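Local coordinates for protein homoserine dehydrogenase (Thermoplasma acidophilum, PDB 3ING) that probably catalyses the NADPH-dependent interconversion of aspartate semialdehyde and homoserine on the route to threonine and methionine, and binds NADPH, at residues Arg140-Val145 with Val314-Leu319; Leu86-Pro91 with Val113-Lys118; Val178-Ala183 with Asn248-Thr253. One frame throughout, in Å; residues are numbered along the deposited sequence. Where two conformers were deposited one is given.

Interaction 2 comes first along the chain. It closes the short loop from strand 85-88 through helix 97-108 to strand 112-115, a beta-alpha-beta unit of the nucleotide-binding sheet. Interaction 1 opens after it, at the edge strand 139-140, and closes only at helix 306-321 near the C terminus. The chain between its segments includes the whole of interaction 3, which joins helix 173-183 to strand 249-258 of the antiparallel sheet. Nothing crosses. Interactions 1 and 2 touch: the backbone of Arg-140 probably hydrogen-bonds to Val-113 and Thr-115. Interaction 3 stands apart, its centre about 27 Å from the centres of both others.

Interaction 1 of 3, residues Arg140-Val145 with Val314-Leu319; sequences RYEATV and VNDILL. With NA (sodium ion), chain B.
Asp-316 OD2 is gripped by the backbone of Glu-142 and by a water. Glu-142 N donates to the syn lone pair of Asp-316 OD2 at 2.8 Å. The water donates to OD2 and accepts from Ala-143 N. Asp-316 OD1 takes Arg-140 NE at 3.0 Å in a salt bridge. This bond is fairly straight, 163° at the hydrogen. OD1 lies in the guanidinium plane, but NE comes from above the carboxylate, and the two planes are 72° apart. Arg-140 bends at chi3 (67°), which turns NE back to the helix. Leu-319 CD1 lies over one face of the guanidinium, 3.6 Å from Arg-140 NH2. NH2 also pairs with Asp-156. The contact ties the last strand of the Rossmann-type sheet, and the loop after it, to helix 306-321. That loop holds a sodium ion through Glu-142 O, Val-145 O at 2.5 Å and Glu-142 OE2 at 2.8 Å. Ala-146 and Val-149 complete the site. An alanine in place of Asp-316 would probably leave Arg-140 NE and Glu-142 N without their acceptor, and the guanidinium freer to turn. A second water lies between Arg-140 NH2, Glu-142 OE1 and Asp-316 OD1. Glu-142 OE2 also accepts from the backbone N of Leu-151 and Phe-152.

Interaction 2 of 3, residues Leu86-Pro91 with Val113-Lys118; sequences LVDCTP and VVTANK. With NDP (NADPH dihydro-nicotinamide-adenine-dinucleotide phosphate), chain C.
Val-87 and Val-114 meet on one face of the sheet, under helix 306-321, with Val-87 CG2 4.5 Å from Val-114 CB. On the other face Leu-86 and Val-113 lie side by side. Helix 97-108 covers them. Between the faces the backbones pair in parallel register. Val-114 N donates to Leu-86 O, Asp-88 N to Val-114 O, and Ala-116 N to Asp-88 O, all close to straight. These are neighbouring strands of the Rossmann-type fold, joined by a beta-alpha-beta crossover through helix 97-108. Their C-terminal ends open into the loops that hold NADPH. Asp-88 starts the polar edge. Its side chain runs alongside that of Thr-115, and its CG stands anti to the backbone N (chi1 -177°), which carries the carboxylate forward to Thr-90. There Asp-88 OD1 takes two bonds. Thr-90 OG1 donates to the syn lone pair of Asp-88 OD1 at 2.6 Å. Thr-90 N donates to Asp-88 OD1 at 2.9 Å and closes an Asx turn. Asp-88 OD2 bonds to Tyr-103. Asn-117 crosses over this group, with Asn-117 CB 3.3 Å from Asp-88 OD2. Asn-117 ND2 donates to Thr-90 OG1 at 3.3 Å, near the amide plane, and weakly to Thr-90 O. The amide is fixed from outside too, by Ser-119 N on Asn-117 OD1 and Glu-99 on ND2. Thr-90 O accepts from O3D of the nicotinamide ribose of NADPH at 2.8 Å, and Pro-91 CD packs on adenine C8A at 3.4 Å.

Interaction 3 of 3, residues Val178-Ala183 with Asn248-Thr253; sequences VIRNMA and NDRLVT. With EDO (1,2-ethanediol), chain F.
Two guanidinium groups stack: that of Arg-180 lies flat on that of Arg-250. Their centres are 3.6 Å apart and the planes differ by 13°. The overlap is offset. Arg-250 NH2 sits over the centre of the Arg-180 group, 3.3 Å from Arg-180 CZ, while Arg-180 NE sits over the centre of the Arg-250 group. A bend at chi2 (-74°) brings the end of Arg-250 back to Arg-180. The like charges are close, and carbonyl oxygens at the edges are likely to ease the repulsion. Arg-250 NH1 donates to Asp-249 O at 2.9 Å. That oxygen lies in the guanidinium plane, though NH1 stands above the carbonyl plane. Arg-250 NH1 also reaches Ala-247 O. Arg-180 NH1 bonds to Ile-280 O and, weakly, to an ethanediol probably left from crystallisation. The Asp-249 carboxylate hydrogen-bonds to Ser-270 and Asn-246 N. The van der Waals contacts belong to Ile-179. Ile-179 CD1 meets Leu-251 CB at 4.0 Å. Ile-179 CG2 rests against Asp-249 O at 3.6 Å. This is a helix packed on the antiparallel sheet of the homoserine dehydrogenase family region, away from the bound NADPH. Helix segment 178-183 runs nearly antiparallel to strand segment 249-253, their axes 8.1 Å apart at closest. Ile-268 of strand 261-270 meets both Ile-179 and Leu-251, helix 188-198 packs on Val-178, and helix 212-226 touches Leu-251.

Interaction 1 of 3, residues Arg140-Val145 with Val314-Leu319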
loop_
_atom_site.group_PDB
_atom_site.type_symbol
_atom_site.label_atom_id
_atom_site.label_comp_id
_atom_site.label_asym_id
_atom_site.label_seq_id
_atom_site.Cartn_x
_atom_site.Cartn_y
_atom_site.Cartn_z
ATOM N N ARG A 140 -7.581 -12.880 7.293
ATOM C CA ARG A 140 -7.322 -11.527 6.812
ATOM C C ARG A 140 -8.601 -10.702 6.918
ATOM O O ARG A 140 -9.727 -11.237 6.921
ATOM C CB ARG A 140 -6.717 -11.506 5.390
ATOM C CG ARG A 140 -5.352 -12.173 5.267
ATOM C CD ARG A 140 -4.704 -11.868 3.859
ATOM N NE ARG A 140 -4.377 -10.448 3.767
ATOM C CZ ARG A 140 -3.242 -9.897 4.230
ATOM N NH1 ARG A 140 -2.318 -10.635 4.781
ATOM N NH2 ARG A 140 -3.040 -8.583 4.133
ATOM N N TYR A 141 -8.402 -9.394 7.066
ATOM C CA TYR A 141 -9.453 -8.462 7.480
ATOM C C TYR A 141 -9.299 -7.045 6.936
ATOM O O TYR A 141 -9.672 -6.057 7.569
ATOM C CB TYR A 141 -9.562 -8.526 9.009
ATOM C CG TYR A 141 -8.232 -8.499 9.767
ATOM C CD1 TYR A 141 -7.618 -7.293 10.077
ATOM C CD2 TYR A 141 -7.612 -9.665 10.184
ATOM C CE1 TYR A 141 -6.411 -7.248 10.777
ATOM C CE2 TYR A 141 -6.405 -9.625 10.898
ATOM C CZ TYR A 141 -5.805 -8.413 11.172
ATOM O OH TYR A 141 -4.604 -8.354 11.871
ATOM N N GLU A 142 -8.809 -6.950 5.705
ATOM C CA GLU A 142 -8.662 -5.656 5.072
ATOM C C GLU A 142 -9.899 -4.776 5.158
ATOM O O GLU A 142 -9.817 -3.604 5.501
ATOM C CB GLU A 142 -8.319 -5.816 3.598
ATOM C CG GLU A 142 -7.929 -4.478 2.944
ATOM C CD GLU A 142 -6.661 -3.924 3.571
ATOM O OE1 GLU A 142 -5.642 -4.623 3.516
ATOM O OE2 GLU A 142 -6.714 -2.821 4.147
ATOM N N ALA A 143 -11.041 -5.324 4.793
ATOM C CA ALA A 143 -12.290 -4.572 4.752
ATOM C C ALA A 143 -12.832 -4.127 6.102
ATOM O O ALA A 143 -13.732 -3.301 6.139
ATOM C CB ALA A 143 -13.365 -5.411 4.006
ATOM N N THR A 144 -12.306 -4.659 7.211
ATOM C CA THR A 144 -12.809 -4.319 8.533
ATOM C C THR A 144 -12.410 -2.912 9.006
ATOM O O THR A 144 -13.056 -2.416 9.882
ATOM C CB THR A 144 -12.341 -5.313 9.611
ATOM O OG1 THR A 144 -10.900 -5.203 9.758
ATOM C CG2 THR A 144 -12.784 -6.748 9.241
ATOM N N VAL A 145 -11.386 -2.279 8.424
ATOM C CA VAL A 145 -11.055 -0.879 8.791
ATOM C C VAL A 145 -10.885 -0.058 7.512
ATOM O O VAL A 145 -10.033 -0.382 6.676
ATOM C CB VAL A 145 -9.779 -0.763 9.619
ATOM C CG1 VAL A 145 -9.493 0.771 10.022
ATOM C CG2 VAL A 145 -9.832 -1.661 10.847
ATOM N N VAL A 314 -11.756 -9.083 -1.977
ATOM C CA VAL A 314 -11.238 -9.975 -3.026
ATOM C C VAL A 314 -9.705 -9.896 -3.071
ATOM O O VAL A 314 -9.051 -10.889 -3.363
ATOM C CB VAL A 314 -11.909 -9.755 -4.404
ATOM C CG1 VAL A 314 -11.236 -10.619 -5.494
ATOM C CG2 VAL A 314 -13.401 -10.087 -4.327
ATOM N N ASN A 315 -9.141 -8.737 -2.733
ATOM C CA ASN A 315 -7.678 -8.645 -2.601
ATOM C C ASN A 315 -7.198 -9.618 -1.529
ATOM O O ASN A 315 -6.230 -10.347 -1.735
ATOM C CB ASN A 315 -7.212 -7.232 -2.265
ATOM C CG ASN A 315 -5.723 -7.099 -2.376
ATOM O OD1 ASN A 315 -4.987 -7.062 -1.362
ATOM N ND2 ASN A 315 -5.246 -7.131 -3.609
ATOM N N ASP A 316 -7.904 -9.668 -0.392
ATOM C CA ASP A 316 -7.562 -10.612 0.671
ATOM C C ASP A 316 -7.640 -12.057 0.174
ATOM O O ASP A 316 -6.766 -12.873 0.500
ATOM C CB ASP A 316 -8.438 -10.442 1.910
ATOM C CG ASP A 316 -7.942 -9.351 2.872
ATOM O OD1 ASP A 316 -6.760 -8.918 2.794
ATOM O OD2 ASP A 316 -8.747 -8.993 3.767
ATOM N N ILE A 317 -8.688 -12.385 -0.583
ATOM C CA ILE A 317 -8.822 -13.744 -1.165
ATOM C C ILE A 317 -7.601 -14.104 -2.040
ATOM O O ILE A 317 -7.037 -15.221 -1.962
ATOM C CB ILE A 317 -10.134 -13.875 -1.994
ATOM C CG1 ILE A 317 -11.370 -13.754 -1.079
ATOM C CG2 ILE A 317 -10.147 -15.209 -2.792
ATOM C CD1 ILE A 317 -12.740 -13.779 -1.834
ATOM N N LEU A 318 -7.173 -13.136 -2.848
ATOM C CA LEU A 318 -6.062 -13.354 -3.764
ATOM C C LEU A 318 -4.746 -13.421 -2.996
ATOM O O LEU A 318 -3.887 -14.263 -3.303
ATOM C CB LEU A 318 -6.049 -12.262 -4.835
ATOM C CG LEU A 318 -7.266 -12.333 -5.750
ATOM C CD1 LEU A 318 -7.278 -11.188 -6.777
ATOM C CD2 LEU A 318 -7.305 -13.705 -6.462
ATOM N N LEU A 319 -4.597 -12.614 -1.951
ATOM C CA LEU A 319 -3.374 -12.730 -1.122
ATOM C C LEU A 319 -3.294 -14.118 -0.485
ATOM O O LEU A 319 -2.221 -14.720 -0.432
ATOM C CB LEU A 319 -3.312 -11.649 -0.040
ATOM C CG LEU A 319 -3.005 -10.205 -0.503
ATOM C CD1 LEU A 319 -3.227 -9.177 0.618
ATOM C CD2 LEU A 319 -1.535 -10.199 -1.001
HETATM NA NA NA B . -9.065 -1.262 4.497
HETATM O O HOH W 1 -5.486 -7.232 4.411
HETATM O O HOH W 2 -11.356 -8.148 4.152
#

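Interaction 2 of 3, residues Leu86-Pro91 with Val113-Lys118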
loop_
_atom_site.group_PDB
_atom_site.type_symbol
_atom_site.label_atom_id
_atom_site.label_comp_id
_atom_site.label_asym_id
_atom_site.label_seq_id
_atom_site.Cartn_x
_atom_site.Cartn_y
_atom_site.Cartn_z
ATOM N N LEU A 86 -13.291 -19.244 3.841
ATOM C CA LEU A 86 -14.606 -18.721 4.182
ATOM C C LEU A 86 -14.533 -17.200 4.184
ATOM O O LEU A 86 -13.572 -16.625 4.703
ATOM C CB LEU A 86 -15.077 -19.192 5.563
ATOM C CG LEU A 86 -16.336 -18.451 6.067
ATOM C CD1 LEU A 86 -17.642 -19.139 5.617
ATOM C CD2 LEU A 86 -16.279 -18.299 7.565
ATOM N N VAL A 87 -15.529 -16.559 3.576
ATOM C CA VAL A 87 -15.609 -15.115 3.524
ATOM C C VAL A 87 -16.843 -14.671 4.324
ATOM O O VAL A 87 -17.967 -15.123 4.077
ATOM C CB VAL A 87 -15.713 -14.619 2.083
ATOM C CG1 VAL A 87 -15.739 -13.052 2.062
ATOM C CG2 VAL A 87 -14.589 -15.207 1.223
ATOM N N ASP A 88 -16.607 -13.817 5.316
ATOM C CA ASP A 88 -17.664 -13.294 6.183
ATOM C C ASP A 88 -18.046 -11.880 5.813
ATOM O O ASP A 88 -17.300 -10.949 6.082
ATOM C CB ASP A 88 -17.201 -13.314 7.636
ATOM C CG ASP A 88 -18.273 -12.863 8.609
ATOM O OD1 ASP A 88 -19.408 -12.677 8.167
ATOM O OD2 ASP A 88 -17.973 -12.717 9.836
ATOM N N CYS A 89 -19.184 -11.742 5.139
ATOM C CA CYS A 89 -19.764 -10.458 4.862
ATOM C C CYS A 89 -21.117 -10.305 5.594
ATOM O O CYS A 89 -22.062 -9.660 5.086
ATOM C CB CYS A 89 -19.949 -10.293 3.352
ATOM S SG CYS A 89 -18.367 -10.123 2.465
ATOM N N THR A 90 -21.231 -10.932 6.742
ATOM C CA THR A 90 -22.458 -10.850 7.562
ATOM C C THR A 90 -22.361 -9.603 8.457
ATOM O O THR A 90 -21.290 -9.075 8.647
ATOM C CB THR A 90 -22.638 -12.082 8.465
ATOM O OG1 THR A 90 -21.566 -12.108 9.416
ATOM C CG2 THR A 90 -22.642 -13.382 7.640
ATOM N N PRO A 91 -23.503 -9.111 8.980
ATOM C CA PRO A 91 -23.475 -7.948 9.855
ATOM C C PRO A 91 -22.888 -8.255 11.214
ATOM O O PRO A 91 -22.866 -9.417 11.652
ATOM C CB PRO A 91 -24.976 -7.604 10.011
ATOM C CG PRO A 91 -25.714 -8.431 9.054
ATOM C CD PRO A 91 -24.871 -9.596 8.782
ATOM N N VAL A 113 -9.758 -17.751 6.595
ATOM C CA VAL A 113 -10.856 -16.828 6.623
ATOM C C VAL A 113 -10.508 -15.454 6.130
ATOM O O VAL A 113 -9.432 -14.935 6.404
ATOM C CB VAL A 113 -11.438 -16.715 8.091
ATOM C CG1 VAL A 113 -12.474 -15.619 8.200
ATOM C CG2 VAL A 113 -12.051 -18.054 8.511
ATOM N N VAL A 114 -11.447 -14.858 5.395
ATOM C CA VAL A 114 -11.399 -13.441 5.048
ATOM C C VAL A 114 -12.661 -12.787 5.595
ATOM O O VAL A 114 -13.760 -13.293 5.379
ATOM C CB VAL A 114 -11.356 -13.214 3.552
ATOM C CG1 VAL A 114 -11.530 -11.755 3.285
ATOM C CG2 VAL A 114 -10.032 -13.770 2.950
ATOM N N THR A 115 -12.523 -11.673 6.309
ATOM C CA THR A 115 -13.693 -11.036 6.851
ATOM C C THR A 115 -13.736 -9.534 6.596
ATOM O O THR A 115 -12.728 -8.840 6.632
ATOM C CB THR A 115 -13.832 -11.322 8.377
ATOM O OG1 THR A 115 -15.112 -10.830 8.872
ATOM C CG2 THR A 115 -12.666 -10.689 9.186
ATOM N N ALA A 116 -14.947 -9.066 6.341
ATOM C CA ALA A 116 -15.343 -7.637 6.359
ATOM C C ALA A 116 -16.050 -7.273 7.665
ATOM O O ALA A 116 -16.211 -6.097 7.991
ATOM C CB ALA A 116 -16.333 -7.338 5.157
ATOM N N ASN A 117 -16.495 -8.289 8.383
ATOM C CA ASN A 117 -17.232 -8.112 9.628
ATOM C C ASN A 117 -16.231 -7.812 10.756
ATOM O O ASN A 117 -15.256 -8.523 10.917
ATOM C CB ASN A 117 -18.089 -9.370 9.861
ATOM C CG ASN A 117 -18.776 -9.407 11.239
ATOM O OD1 ASN A 117 -18.217 -8.955 12.199
ATOM N ND2 ASN A 117 -19.957 -9.994 11.311
ATOM N N LYS A 118 -16.480 -6.729 11.506
ATOM C CA LYS A 118 -15.574 -6.223 12.535
ATOM C C LYS A 118 -15.833 -6.760 13.924
ATOM O O LYS A 118 -14.985 -6.601 14.811
ATOM C CB LYS A 118 -15.710 -4.700 12.596
ATOM C CG LYS A 118 -15.480 -4.106 11.222
ATOM C CD LYS A 118 -16.082 -2.733 11.043
ATOM C CE LYS A 118 -16.367 -2.491 9.544
ATOM N NZ LYS A 118 -17.074 -1.201 9.307
HETATM P PA NDP C . -25.980 -5.953 4.663
HETATM O O1A NDP C . -26.282 -5.192 3.436
HETATM O O2A NDP C . -26.955 -5.836 5.773
HETATM O O5B NDP C . -25.833 -7.520 4.326
HETATM C C5B NDP C . -25.662 -8.548 5.281
HETATM C C4B NDP C . -25.815 -9.910 4.622
HETATM O O4B NDP C . -25.748 -10.949 5.564
HETATM C C3B NDP C . -27.197 -10.085 3.978
HETATM O O3B NDP C . -27.147 -11.025 2.917
HETATM C C2B NDP C . -28.016 -10.627 5.099
HETATM O O2B NDP C . -29.151 -11.341 4.695
HETATM C C1B NDP C . -27.017 -11.587 5.689
HETATM N N9A NDP C . -27.235 -11.925 7.090
HETATM C C8A NDP C . -27.776 -11.199 8.114
HETATM N N7A NDP C . -27.685 -11.957 9.253
HETATM C C5A NDP C . -27.099 -13.122 8.940
HETATM C C6A NDP C . -26.807 -14.215 9.730
HETATM N N6A NDP C . -26.816 -14.111 11.056
HETATM N N1A NDP C . -26.197 -15.242 9.103
HETATM C C2A NDP C . -25.921 -15.259 7.751
HETATM N N3A NDP C . -26.201 -14.171 6.945
HETATM C C4A NDP C . -26.792 -13.123 7.589
HETATM O O3 NDP C . -24.519 -5.556 5.203
HETATM P PN NDP C . -23.313 -4.943 4.333
HETATM O O1N NDP C . -23.538 -3.477 4.152
HETATM O O2N NDP C . -23.142 -5.829 3.141
HETATM O O5D NDP C . -22.038 -5.101 5.326
HETATM C C5D NDP C . -21.600 -6.443 5.535
HETATM C C4D NDP C . -20.421 -6.434 6.504
HETATM O O4D NDP C . -19.391 -5.671 5.916
HETATM C C3D NDP C . -20.715 -5.776 7.825
HETATM O O3D NDP C . -20.204 -6.510 8.944
HETATM C C2D NDP C . -20.087 -4.401 7.705
HETATM O O2D NDP C . -19.710 -3.861 8.942
HETATM C C1D NDP C . -18.897 -4.697 6.823
HETATM N N1N NDP C . -18.374 -3.531 6.133
HETATM C C2N NDP C . -19.201 -2.800 5.321
HETATM C C3N NDP C . -18.819 -1.581 4.781
HETATM C C7N NDP C . -19.709 -0.921 3.798
HETATM O O7N NDP C . -19.085 -0.233 2.782
HETATM N N7N NDP C . -21.026 -1.083 3.811
HETATM C C4N NDP C . -17.353 -1.158 4.770
HETATM C C5N NDP C . -16.528 -2.049 5.655
HETATM C C6N NDP C . -17.052 -3.183 6.271
HETATM P P2B NDP C . -30.266 -10.744 3.709
HETATM O O1X NDP C . -31.314 -11.817 3.823
HETATM O O2X NDP C . -29.702 -10.415 2.295
HETATM O O3X NDP C . -30.689 -9.472 4.374
#

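Interaction 3 of 3, residues Val178-Ala183 with Asn248-Thr253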
loop_
_atom_site.group_PDB
_atom_site.type_symbol
_atom_site.label_atom_id
_atom_site.label_comp_id
_atom_site.label_asym_id
_atom_site.label_seq_id
_atom_site.Cartn_x
_atom_site.Cartn_y
_atom_site.Cartn_z
ATOM N N VAL A 178 -22.187 11.937 8.582
ATOM C CA VAL A 178 -23.258 12.583 9.391
ATOM C C VAL A 178 -22.786 13.887 9.989
ATOM O O VAL A 178 -23.433 14.900 9.862
ATOM C CB VAL A 178 -23.777 11.659 10.532
ATOM C CG1 VAL A 178 -24.521 12.452 11.589
ATOM C CG2 VAL A 178 -24.674 10.544 9.942
ATOM N N ILE A 179 -21.651 13.868 10.663
ATOM C CA ILE A 179 -21.088 15.083 11.271
ATOM C C ILE A 179 -20.867 16.161 10.210
ATOM O O ILE A 179 -21.268 17.303 10.372
ATOM C CB ILE A 179 -19.733 14.733 11.988
ATOM C CG1 ILE A 179 -19.990 13.892 13.245
ATOM C CG2 ILE A 179 -18.954 15.981 12.360
ATOM C CD1 ILE A 179 -18.715 13.301 13.849
ATOM N N ARG A 180 -20.241 15.793 9.095
ATOM C CA ARG A 180 -19.950 16.801 8.062
ATOM C C ARG A 180 -21.201 17.421 7.434
ATOM O O ARG A 180 -21.253 18.625 7.160
ATOM C CB ARG A 180 -19.052 16.201 6.995
ATOM C CG ARG A 180 -17.692 15.854 7.559
ATOM C CD ARG A 180 -16.775 15.288 6.522
ATOM N NE ARG A 180 -16.435 16.267 5.501
ATOM C CZ ARG A 180 -15.504 16.096 4.565
ATOM N NH1 ARG A 180 -14.796 14.990 4.501
ATOM N NH2 ARG A 180 -15.276 17.060 3.703
ATOM N N ASN A 181 -22.191 16.582 7.179
ATOM C CA ASN A 181 -23.417 17.024 6.577
ATOM C C ASN A 181 -24.293 17.792 7.562
ATOM O O ASN A 181 -24.955 18.749 7.197
ATOM C CB ASN A 181 -24.157 15.830 5.975
ATOM C CG ASN A 181 -23.620 15.463 4.633
ATOM O OD1 ASN A 181 -24.067 16.004 3.633
ATOM N ND2 ASN A 181 -22.572 14.644 4.598
HETATM N N MSE A 182 -24.348 17.347 8.804
HETATM C CA MSE A 182 -25.067 18.119 9.803
HETATM C C MSE A 182 -24.391 19.488 10.045
HETATM O O MSE A 182 -25.079 20.477 10.338
HETATM C CB MSE A 182 -25.230 17.309 11.090
HETATM C CG MSE A 182 -26.251 16.187 10.864
HETATM SE SE MSE A 182 -26.824 15.405 12.491
HETATM C CE MSE A 182 -27.890 16.831 13.040
ATOM N N ALA A 183 -23.064 19.557 9.910
ATOM C CA ALA A 183 -22.375 20.845 10.011
ATOM C C ALA A 183 -22.925 21.774 8.924
ATOM O O ALA A 183 -22.992 22.958 9.142
ATOM C CB ALA A 183 -20.850 20.701 9.888
ATOM N N ASN A 248 -14.783 21.827 10.225
ATOM C CA ASN A 248 -13.550 21.060 10.353
ATOM C C ASN A 248 -13.571 19.924 11.402
ATOM O O ASN A 248 -12.546 19.317 11.684
ATOM C CB ASN A 248 -12.356 22.005 10.577
ATOM C CG ASN A 248 -12.434 22.773 11.873
ATOM O OD1 ASN A 248 -13.528 23.064 12.369
ATOM N ND2 ASN A 248 -11.262 23.138 12.426
ATOM N N ASP A 249 -14.758 19.568 11.889
ATOM C CA ASP A 249 -14.896 18.464 12.831
ATOM C C ASP A 249 -14.973 17.130 12.080
ATOM O O ASP A 249 -15.734 16.986 11.100
ATOM C CB ASP A 249 -16.176 18.581 13.683
ATOM C CG ASP A 249 -16.133 19.724 14.686
ATOM O OD1 ASP A 249 -15.042 20.190 15.061
ATOM O OD2 ASP A 249 -17.223 20.150 15.096
ATOM N N ARG A 250 -14.198 16.181 12.582
ATOM C CA ARG A 250 -14.142 14.819 12.094
ATOM C C ARG A 250 -14.020 13.865 13.282
ATOM O O ARG A 250 -13.445 14.216 14.342
ATOM C CB ARG A 250 -12.945 14.622 11.192
ATOM C CG ARG A 250 -12.835 15.557 10.000
ATOM C CD ARG A 250 -13.829 15.236 8.903
ATOM N NE ARG A 250 -13.518 16.073 7.746
ATOM C CZ ARG A 250 -13.927 17.320 7.600
ATOM N NH1 ARG A 250 -14.679 17.914 8.518
ATOM N NH2 ARG A 250 -13.620 17.976 6.510
ATOM N N LEU A 251 -14.561 12.660 13.103
ATOM C CA LEU A 251 -14.407 11.585 14.075
ATOM C C LEU A 251 -13.126 10.841 13.677
ATOM O O LEU A 251 -13.078 10.067 12.711
ATOM C CB LEU A 251 -15.645 10.677 14.100
ATOM C CG LEU A 251 -15.758 9.600 15.197
ATOM C CD1 LEU A 251 -14.862 8.397 14.955
ATOM C CD2 LEU A 251 -15.514 10.206 16.609
ATOM N N VAL A 252 -12.075 11.098 14.433
ATOM C CA VAL A 252 -10.756 10.559 14.142
ATOM C C VAL A 252 -10.424 9.421 15.093
ATOM O O VAL A 252 -10.625 9.521 16.302
ATOM C CB VAL A 252 -9.670 11.672 14.291
ATOM C CG1 VAL A 252 -8.263 11.119 14.071
ATOM C CG2 VAL A 252 -9.959 12.865 13.302
ATOM N N THR A 253 -9.927 8.341 14.517
ATOM C CA THR A 253 -9.503 7.166 15.246
ATOM C C THR A 253 -7.976 7.171 15.301
ATOM O O THR A 253 -7.294 7.187 14.244
ATOM C CB THR A 253 -9.995 5.873 14.587
ATOM O OG1 THR A 253 -11.427 5.859 14.539
ATOM C CG2 THR A 253 -9.522 4.634 15.378
HETATM C C1 EDO F . -15.559 11.464 5.587
HETATM O O1 EDO F . -15.074 12.284 4.513
HETATM C C2 EDO F . -17.023 11.070 5.379
HETATM O O2 EDO F . -17.102 9.786 4.739
#